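Local coordinates for protein GTP cyclohydrolase 1 type 2 homolog (Escherichia coli, Escherichia coli O157:H7, PDB 1NMO) that is of unknown biochemical function but carries a dinuclear metal site in a toroidal hexamer and may take part in degrading radiation-damaged nucleotides, at residues L6-L9 against I10-L14; D101-P104 against E105-N108; A213-H216 against A217-G221; G221-R224 against A225-W229. All coordinates share one frame; numbering follows the deposited sequence.

Contact 1 (L6-L9 against I10-L14); sequences LEQL and INEKL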
# COMPACT_ATOMS: atom_id res chain seq x y z
N LEU A 6 -34.21 24.20 -28.93
CA LEU A 6 -32.98 24.21 -28.15
C LEU A 6 -31.80 23.82 -29.04
O LEU A 6 -30.70 24.27 -28.80
CB LEU A 6 -33.11 23.27 -26.95
CG LEU A 6 -31.88 22.84 -26.10
CD1 LEU A 6 -31.21 24.12 -25.48
CD2 LEU A 6 -32.28 21.86 -25.00
N GLU A 7 -31.97 23.05 -30.10
CA GLU A 7 -30.80 22.73 -30.88
C GLU A 7 -30.44 24.02 -31.61
O GLU A 7 -29.26 24.48 -31.62
CB GLU A 7 -31.10 21.61 -31.90
CG GLU A 7 -30.02 21.44 -33.00
CD GLU A 7 -30.47 20.41 -34.05
OE1 GLU A 7 -31.64 20.50 -34.46
OE2 GLU A 7 -29.68 19.50 -34.46
N GLN A 8 -31.44 24.63 -32.24
CA GLN A 8 -31.18 25.92 -32.95
C GLN A 8 -30.56 27.00 -32.00
O GLN A 8 -29.68 27.81 -32.37
CB GLN A 8 -32.49 26.50 -33.55
CG GLN A 8 -32.28 27.94 -34.13
CD GLN A 8 -33.58 28.72 -34.40
OE1 GLN A 8 -34.61 28.59 -33.67
NE2 GLN A 8 -33.54 29.55 -35.43
N LEU A 9 -31.00 27.00 -30.75
CA LEU A 9 -30.48 28.01 -29.83
C LEU A 9 -28.94 27.89 -29.58
O LEU A 9 -28.19 28.88 -29.61
CB LEU A 9 -31.24 27.90 -28.51
CG LEU A 9 -30.66 28.88 -27.50
CD1 LEU A 9 -30.96 30.37 -27.94
CD2 LEU A 9 -31.28 28.63 -26.20
N ILE A 10 -28.49 26.67 -29.31
CA ILE A 10 -27.07 26.44 -29.01
C ILE A 10 -26.33 26.58 -30.29
O ILE A 10 -25.28 27.20 -30.35
CB ILE A 10 -26.77 24.99 -28.45
CG1 ILE A 10 -27.70 24.66 -27.31
CG2 ILE A 10 -25.36 24.93 -27.90
CD1 ILE A 10 -27.91 25.81 -26.59
N ASN A 11 -26.90 26.01 -31.34
CA ASN A 11 -26.28 26.09 -32.64
C ASN A 11 -25.95 27.52 -32.99
O ASN A 11 -24.78 27.82 -33.36
CB ASN A 11 -27.23 25.52 -33.61
CG ASN A 11 -26.90 24.10 -33.98
OD1 ASN A 11 -25.92 23.50 -33.48
ND2 ASN A 11 -27.70 23.55 -34.88
N GLU A 12 -26.92 28.43 -32.90
CA GLU A 12 -26.57 29.83 -33.22
C GLU A 12 -25.58 30.47 -32.26
O GLU A 12 -24.72 31.23 -32.69
CB GLU A 12 -27.83 30.71 -33.37
CG GLU A 12 -28.45 30.53 -34.81
CD GLU A 12 -29.96 30.84 -34.85
OE1 GLU A 12 -30.46 31.52 -33.90
OE2 GLU A 12 -30.64 30.42 -35.85
N LYS A 13 -25.67 30.13 -30.97
CA LYS A 13 -24.74 30.70 -29.98
C LYS A 13 -23.31 30.23 -30.22
O LYS A 13 -22.34 31.00 -30.21
CB LYS A 13 -25.21 30.34 -28.57
CG LYS A 13 -24.30 30.82 -27.38
CD LYS A 13 -24.03 32.35 -27.34
CE LYS A 13 -23.32 32.79 -26.05
NZ LYS A 13 -23.14 34.36 -25.88
N LEU A 14 -23.15 28.96 -30.51
CA LEU A 14 -21.81 28.46 -30.75
C LEU A 14 -21.36 28.67 -32.16
O LEU A 14 -20.26 28.26 -32.51
CB LEU A 14 -21.74 26.97 -30.40
CG LEU A 14 -22.08 26.58 -28.97
CD1 LEU A 14 -21.66 25.14 -28.73
CD2 LEU A 14 -21.37 27.47 -27.98
O HOH W 1 -27.32 21.03 -35.90
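Gln8 lays its CG and its amide against the carboxylate of Glu12 one helical turn on. The two side chains run obliquely past one another with their planes 67° apart, and Gln8 NE2 donates to Glu12 OE2 at 3.1 Å. The oxygen is met on its syn side, but the N-H is bent and lies out of the carboxylate plane, so the bond departs from straight, in-plane geometry. Gln8 CG lies 3.4 Å from the same Glu12 OE2, so the stem of Gln8 passes close to the carboxylate.

Next to it, Glu7 and Asn11 lie side by side and point the same way, their carboxylate and amide planes nearly parallel, 22° apart. They are joined through a water that accepts from Asn11 ND2 at 2.7 Å and donates to Glu7 OE2 at 3.2 Å. Both ends are also held from outside: Glu7 OE2 takes the backbone N-H of Leu27, and Asn11 OD1 the indole NE1 of Trp96.

All this decorates the amphipathic helix 3-13, whose i to i+4 ladder runs through Asn11 N to Glu7 O (2.8 Å) and Glu12 N to Gln8 O (2.9 Å), with a weaker rung from Ile10 N to Leu6 O.

The apolar side is carried by Leu6 and Ile10, again alongside each other. With CG anti to the backbone N (chi1 167°), Leu6 brings CD1 to 3.9 Å from CD1 of Ile10, and both residues pack on Leu230 of helix 221-233. Leu9 and Lys13 rest on Trp229 of that same helix, and Lys13 NZ forms a salt bridge with Glu105.

Contact 2 (D101-P104 against E105-N108); sequences DAHP and ELGN. With FE (Fe (III) ion), chain H.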
# COMPACT_ATOMS: atom_id res chain seq x y z
N ASP A 101 -15.19 23.69 -28.29
CA ASP A 101 -13.78 23.90 -27.95
C ASP A 101 -13.42 25.36 -28.27
O ASP A 101 -12.87 26.08 -27.44
CB ASP A 101 -12.83 22.97 -28.77
CG ASP A 101 -12.83 21.56 -28.25
OD1 ASP A 101 -12.75 21.43 -27.01
OD2 ASP A 101 -12.96 20.59 -29.04
N ALA A 102 -13.77 25.79 -29.50
CA ALA A 102 -13.46 27.13 -30.00
C ALA A 102 -14.22 28.36 -29.48
O ALA A 102 -13.63 29.41 -29.35
CB ALA A 102 -13.49 27.12 -31.53
N HIS A 103 -15.49 28.29 -29.13
CA HIS A 103 -16.15 29.55 -28.67
C HIS A 103 -15.33 30.47 -27.72
O HIS A 103 -14.97 30.08 -26.61
CB HIS A 103 -17.52 29.22 -28.06
CG HIS A 103 -18.46 30.38 -28.03
ND1 HIS A 103 -18.72 31.09 -26.87
CD2 HIS A 103 -19.06 31.06 -29.04
CE1 HIS A 103 -19.44 32.16 -27.17
NE2 HIS A 103 -19.65 32.16 -28.48
N PRO A 104 -15.12 31.74 -28.09
CA PRO A 104 -14.31 32.60 -27.20
C PRO A 104 -14.82 32.84 -25.76
O PRO A 104 -14.08 33.28 -24.87
CB PRO A 104 -14.21 33.91 -27.97
CG PRO A 104 -14.62 33.58 -29.44
CD PRO A 104 -15.73 32.54 -29.18
N GLU A 105 -16.08 32.58 -25.52
CA GLU A 105 -16.62 32.86 -24.22
C GLU A 105 -16.85 31.59 -23.43
O GLU A 105 -16.38 31.45 -22.31
CB GLU A 105 -17.95 33.59 -24.39
CG GLU A 105 -18.80 33.56 -23.13
CD GLU A 105 -20.22 34.08 -23.32
OE1 GLU A 105 -20.59 34.56 -24.44
OE2 GLU A 105 -20.98 34.03 -22.30
N LEU A 106 -17.54 30.66 -24.08
CA LEU A 106 -17.98 29.36 -23.50
C LEU A 106 -17.06 28.17 -23.76
O LEU A 106 -17.14 27.14 -23.08
CB LEU A 106 -19.38 29.05 -24.12
CG LEU A 106 -20.72 29.53 -23.49
CD1 LEU A 106 -20.59 30.59 -22.46
CD2 LEU A 106 -21.70 29.87 -24.58
N GLY A 107 -16.22 28.29 -24.77
CA GLY A 107 -15.35 27.19 -25.14
C GLY A 107 -14.40 26.55 -24.14
O GLY A 107 -14.02 27.24 -23.20
N ASN A 108 -14.00 25.27 -24.36
CA ASN A 108 -13.10 24.56 -23.47
C ASN A 108 -11.81 25.37 -23.42
O ASN A 108 -11.25 25.55 -22.38
CB ASN A 108 -12.75 23.14 -23.97
CG ASN A 108 -13.93 22.14 -23.92
OD1 ASN A 108 -14.71 22.06 -22.94
ND2 ASN A 108 -14.03 21.32 -24.99
FE FE H . -12.15 18.87 -27.51
O HOH W 2 -10.07 19.43 -28.49
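Asp101 and Asn108 approach at a slant, carboxylate and amide planes 54° apart, and Asn108 ND2 points almost straight at Asp101 OD1 (N-H...O 167°). The modelled separation of ND2 and OD1, 2.4 Å, is very short for a hydrogen bond, so the exact length is doubtful. Asp101 OD2 binds an iron ion at 2.4 Å, with OD1 at a longer 2.7 Å from the same metal; His63, Glu219 and a water complete the site.

At the far end of the turn the N-H of Leu106 comes in at the edge of the His103 ring, only 7° out of plane, and donates to His103 ND1 at 3.1 Å. Pro104 CD lies over one face, 3.6 Å above the plane. The chain of Glu105 runs beside the ring in the same direction, with Glu105 CB 3.5 Å from His103 CE1, before its carboxylate pairs with Lys13.

Between these two ends the backbone reverses from helix 98-102 into helix 108-116. Gly107 N donates to His103 O at 2.9 Å. Gly107 is the N-cap of helix 108-116; a CB on it would also crowd the carbonyl oxygens of Asp101 and His103.

Because Leu106 N donates to His103 ND1, that nitrogen acts as acceptor and is probably unprotonated. On the metal side, Asn108 OD1 receives the Gly222 N-H, which would turn ND2 towards Asp101, consistent with a second-shell role.

Contact 3 (A213-H216 against A217-G221); sequences AGHH and ATERG. With FE (Fe (III) ion), chain G; FE (Fe (III) ion), chain H.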
# COMPACT_ATOMS: atom_id res chain seq x y z
N ALA A 213 -2.38 17.73 -19.30
CA ALA A 213 -3.15 17.93 -18.07
C ALA A 213 -4.35 17.08 -17.92
O ALA A 213 -5.11 17.27 -16.96
CB ALA A 213 -3.53 19.37 -17.93
N GLY A 214 -4.52 16.13 -18.86
CA GLY A 214 -5.67 15.23 -18.81
C GLY A 214 -6.73 15.56 -19.84
O GLY A 214 -7.11 16.70 -19.98
N HIS A 215 -7.26 14.56 -20.55
CA HIS A 215 -8.28 14.86 -21.55
C HIS A 215 -9.59 15.30 -20.94
O HIS A 215 -10.17 16.39 -21.25
CB HIS A 215 -8.56 13.66 -22.45
CG HIS A 215 -9.34 14.03 -23.66
ND1 HIS A 215 -8.98 13.65 -24.94
CD2 HIS A 215 -10.51 14.69 -23.79
CE1 HIS A 215 -9.91 14.04 -25.80
NE2 HIS A 215 -10.85 14.68 -25.12
N HIS A 216 -10.14 14.40 -20.13
CA HIS A 216 -11.38 14.74 -19.40
C HIS A 216 -11.21 15.98 -18.47
O HIS A 216 -12.10 16.87 -18.41
CB HIS A 216 -11.80 13.59 -18.53
CG HIS A 216 -12.98 13.90 -17.68
ND1 HIS A 216 -14.28 13.62 -18.08
CD2 HIS A 216 -13.06 14.44 -16.44
CE1 HIS A 216 -15.11 13.96 -17.10
NE2 HIS A 216 -14.40 14.46 -16.10
N ALA A 217 -10.10 16.01 -17.73
CA ALA A 217 -9.78 17.09 -16.81
C ALA A 217 -9.84 18.48 -17.48
O ALA A 217 -10.35 19.44 -16.91
CB ALA A 217 -8.36 16.82 -16.20
N THR A 218 -9.39 18.59 -18.73
CA THR A 218 -9.40 19.85 -19.44
C THR A 218 -10.65 20.18 -20.25
O THR A 218 -10.78 21.35 -20.76
CB THR A 218 -8.14 19.97 -20.34
OG1 THR A 218 -8.15 18.91 -21.34
CG2 THR A 218 -6.83 19.83 -19.44
N GLU A 219 -11.61 19.24 -20.33
CA GLU A 219 -12.81 19.49 -21.12
C GLU A 219 -14.11 19.42 -20.32
O GLU A 219 -15.18 18.92 -20.78
CB GLU A 219 -12.84 18.58 -22.37
CG GLU A 219 -11.62 18.94 -23.23
CD GLU A 219 -11.72 18.43 -24.62
OE1 GLU A 219 -12.49 17.43 -24.81
OE2 GLU A 219 -11.04 18.99 -25.51
N ARG A 220 -13.97 19.89 -19.08
CA ARG A 220 -15.13 20.03 -18.26
C ARG A 220 -15.47 21.55 -18.44
O ARG A 220 -16.63 21.94 -18.45
CB ARG A 220 -14.78 19.75 -16.82
CG ARG A 220 -14.60 18.32 -16.50
CD ARG A 220 -14.07 18.25 -15.07
NE ARG A 220 -12.68 18.75 -15.03
CZ ARG A 220 -11.91 18.70 -13.94
NH1 ARG A 220 -12.37 18.19 -12.81
NH2 ARG A 220 -10.66 19.13 -14.01
N GLY A 221 -14.47 22.41 -18.65
CA GLY A 221 -14.82 23.83 -18.70
C GLY A 221 -15.99 24.27 -19.57
O GLY A 221 -16.91 24.93 -19.09
FE FE G . -12.20 15.88 -26.48
FE FE H . -12.15 18.87 -27.51
O HOH W 2 -10.07 19.43 -28.49
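With its CG anti to the backbone N (chi1 -167°), His215 swings its ring towards the metals, while Glu219 places CG beside its own backbone N (chi1 -62°) and then extends. The ring and the carboxylate end up 79° apart in plane and converge on one iron ion, bound by His215 NE2 at 2.3 Å and by Glu219 OE1 at 2.3 Å. Glu219 OE2 holds the second iron, also at 2.3 Å, so one carboxylate bridges the dinuclear centre. His64 completes the first site; His63, Asp101 and a water share the second. In the second shell, Glu194 bonds to His215 ND1 and Thr172 to Glu219 OE2.

The backbone under the site is a short, weakly bonded helical turn. Gly214 O accepts twice from Thr218, from OG1 at 2.8 Å in the carbonyl plane and from N at 3.2 Å well above it. Gly214 has backbone angles that a side chain would crowd, and a CB there would also run into Ala217 CB. Further on, Arg220 folds back at chi3 and takes Ala217 O side-on with NE and NH2 (2.9 Å from NH2), its CG passing near the His216 ring.

The turn, helix 215-218, follows strand 209-212 of the six-stranded sheet and leads into helix 221-233. Ala213 and Thr218 pack on Leu150 of helix 139-150, and His215 touches Glu197 of a neighbouring subunit.

Contact 4 (G221-R224 against A225-W229); sequences GGIR and ALSEW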
# COMPACT_ATOMS: atom_id res chain seq x y z
N GLY A 221 -14.47 22.41 -18.65
CA GLY A 221 -14.82 23.83 -18.70
C GLY A 221 -15.99 24.27 -19.57
O GLY A 221 -16.91 24.93 -19.09
N GLY A 222 -15.94 23.91 -20.86
CA GLY A 222 -16.95 24.27 -21.86
C GLY A 222 -18.38 23.84 -21.64
O GLY A 222 -19.31 24.65 -21.62
N ILE A 223 -18.58 22.54 -21.49
CA ILE A 223 -19.94 22.04 -21.28
C ILE A 223 -20.48 22.58 -19.96
O ILE A 223 -21.69 22.82 -19.81
CB ILE A 223 -19.93 20.48 -21.34
CG1 ILE A 223 -21.32 19.94 -21.33
CG2 ILE A 223 -19.09 19.92 -20.22
CD1 ILE A 223 -21.83 19.94 -19.91
N ARG A 224 -19.59 22.77 -18.98
CA ARG A 224 -20.01 23.35 -17.72
C ARG A 224 -20.42 24.79 -18.00
O ARG A 224 -21.51 25.22 -17.66
CB ARG A 224 -18.88 23.30 -16.64
CG ARG A 224 -19.42 23.84 -15.21
CD ARG A 224 -18.48 23.40 -14.01
NE ARG A 224 -17.13 23.66 -14.43
CZ ARG A 224 -16.07 22.91 -14.26
NH1 ARG A 224 -16.14 21.75 -13.62
NH2 ARG A 224 -14.93 23.38 -14.80
N ALA A 225 -19.55 25.56 -18.66
CA ALA A 225 -19.93 26.94 -18.90
C ALA A 225 -21.24 27.02 -19.67
O ALA A 225 -22.11 27.81 -19.31
CB ALA A 225 -18.82 27.67 -19.68
N LEU A 226 -21.43 26.17 -20.69
CA LEU A 226 -22.64 26.24 -21.49
C LEU A 226 -23.86 25.91 -20.66
O LEU A 226 -24.94 26.51 -20.80
CB LEU A 226 -22.48 25.30 -22.72
CG LEU A 226 -23.76 25.05 -23.56
CD1 LEU A 226 -24.10 26.31 -24.37
CD2 LEU A 226 -23.52 23.88 -24.52
N SER A 227 -23.71 24.98 -19.73
CA SER A 227 -24.86 24.57 -18.88
C SER A 227 -25.33 25.74 -18.01
O SER A 227 -26.53 25.88 -17.77
CB SER A 227 -24.48 23.39 -17.96
OG SER A 227 -24.02 22.30 -18.72
N GLU A 228 -24.38 26.58 -17.56
CA GLU A 228 -24.72 27.77 -16.72
C GLU A 228 -25.32 28.77 -17.67
O GLU A 228 -26.31 29.42 -17.37
CB GLU A 228 -23.45 28.35 -16.10
CG GLU A 228 -22.84 27.40 -15.08
CD GLU A 228 -21.38 27.73 -14.73
OE1 GLU A 228 -20.68 28.39 -15.61
OE2 GLU A 228 -20.95 27.32 -13.58
N TRP A 229 -24.75 28.90 -18.85
CA TRP A 229 -25.32 29.85 -19.79
C TRP A 229 -26.77 29.45 -20.06
O TRP A 229 -27.66 30.30 -20.23
CB TRP A 229 -24.58 29.79 -21.13
CG TRP A 229 -25.06 30.80 -22.13
CD1 TRP A 229 -24.68 32.12 -22.22
CD2 TRP A 229 -26.03 30.59 -23.18
NE1 TRP A 229 -25.36 32.75 -23.28
CE2 TRP A 229 -26.19 31.82 -23.87
CE3 TRP A 229 -26.79 29.48 -23.60
CZ2 TRP A 229 -27.08 31.97 -24.96
CZ3 TRP A 229 -27.69 29.61 -24.69
CH2 TRP A 229 -27.82 30.86 -25.35
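Of the flat groups, the Arg224 guanidinium and the Glu228 carboxylate are turned 45° against each other, and neither lies over the other's face. Their side chains run alongside, pointing the same way, and meet only loosely: Arg224 CG is 4.1 Å from Glu228 OE2, while the nearest charged atoms, Arg224 NE and Glu228 OE2, stay 5.4 Å apart. Any attraction between the two charges is therefore at a distance, without a salt bridge.

The closer grip is on the buried side. Ser227 OG, turned beside its own backbone N (chi1 -57°), donates to Ile223 O at 2.6 Å, and Ser227 N reaches the same oxygen at 3.0 Å. The two donors come from opposite faces of the carbonyl plane, so one carbonyl oxygen of the buried Ile223 is held from both faces. Ile223 sends CD1 along the same flank to 3.4 Å from Ser227 OG. That hydroxyl is hydrogen-bonded to Thr40 OG1 as well, tying the helix to strand 37-41.

Regular i to i+4 bonds carry the backbone: Ala225 N to Gly221 O at 2.7 Å, Leu226 N to Gly222 O at 2.8 Å. Gly221 and Gly222 open the helix without side chains, and Gly222 N is bound by Asn108 OD1, which links the helix start to the second shell of the iron site.

Helix 221-233 packs between strand 237-240 and helix 3-13: Ile223, Arg224 and Ser227 lie on Phe240 of the strand, whereas Leu226 and Trp229 face the helix through Ile10, Leu9 and Lys13.

Overall arrangement
From the N terminus, contact 1 lies within helix 3-13, contact 2 turns the chain between helices 98-102 and 108-116, contact 3 forms the short turn after strand 209-212, and contact 4 starts helix 221-233. Each closes only a local turn. Contacts 1, 2 and 3 follow in series, and contact 4 begins on Gly221, where contact 3 ends; none nests or crosses. Side chains tie these parts together: contact 1 meets contact 4 through apolar packing and contact 2 through a salt bridge, whereas the nearest atoms of contacts 1 and 3 are about 10 Å apart. Contacts 2 and 3 share an iron ion and its water, and contact 2 also touches contact 4.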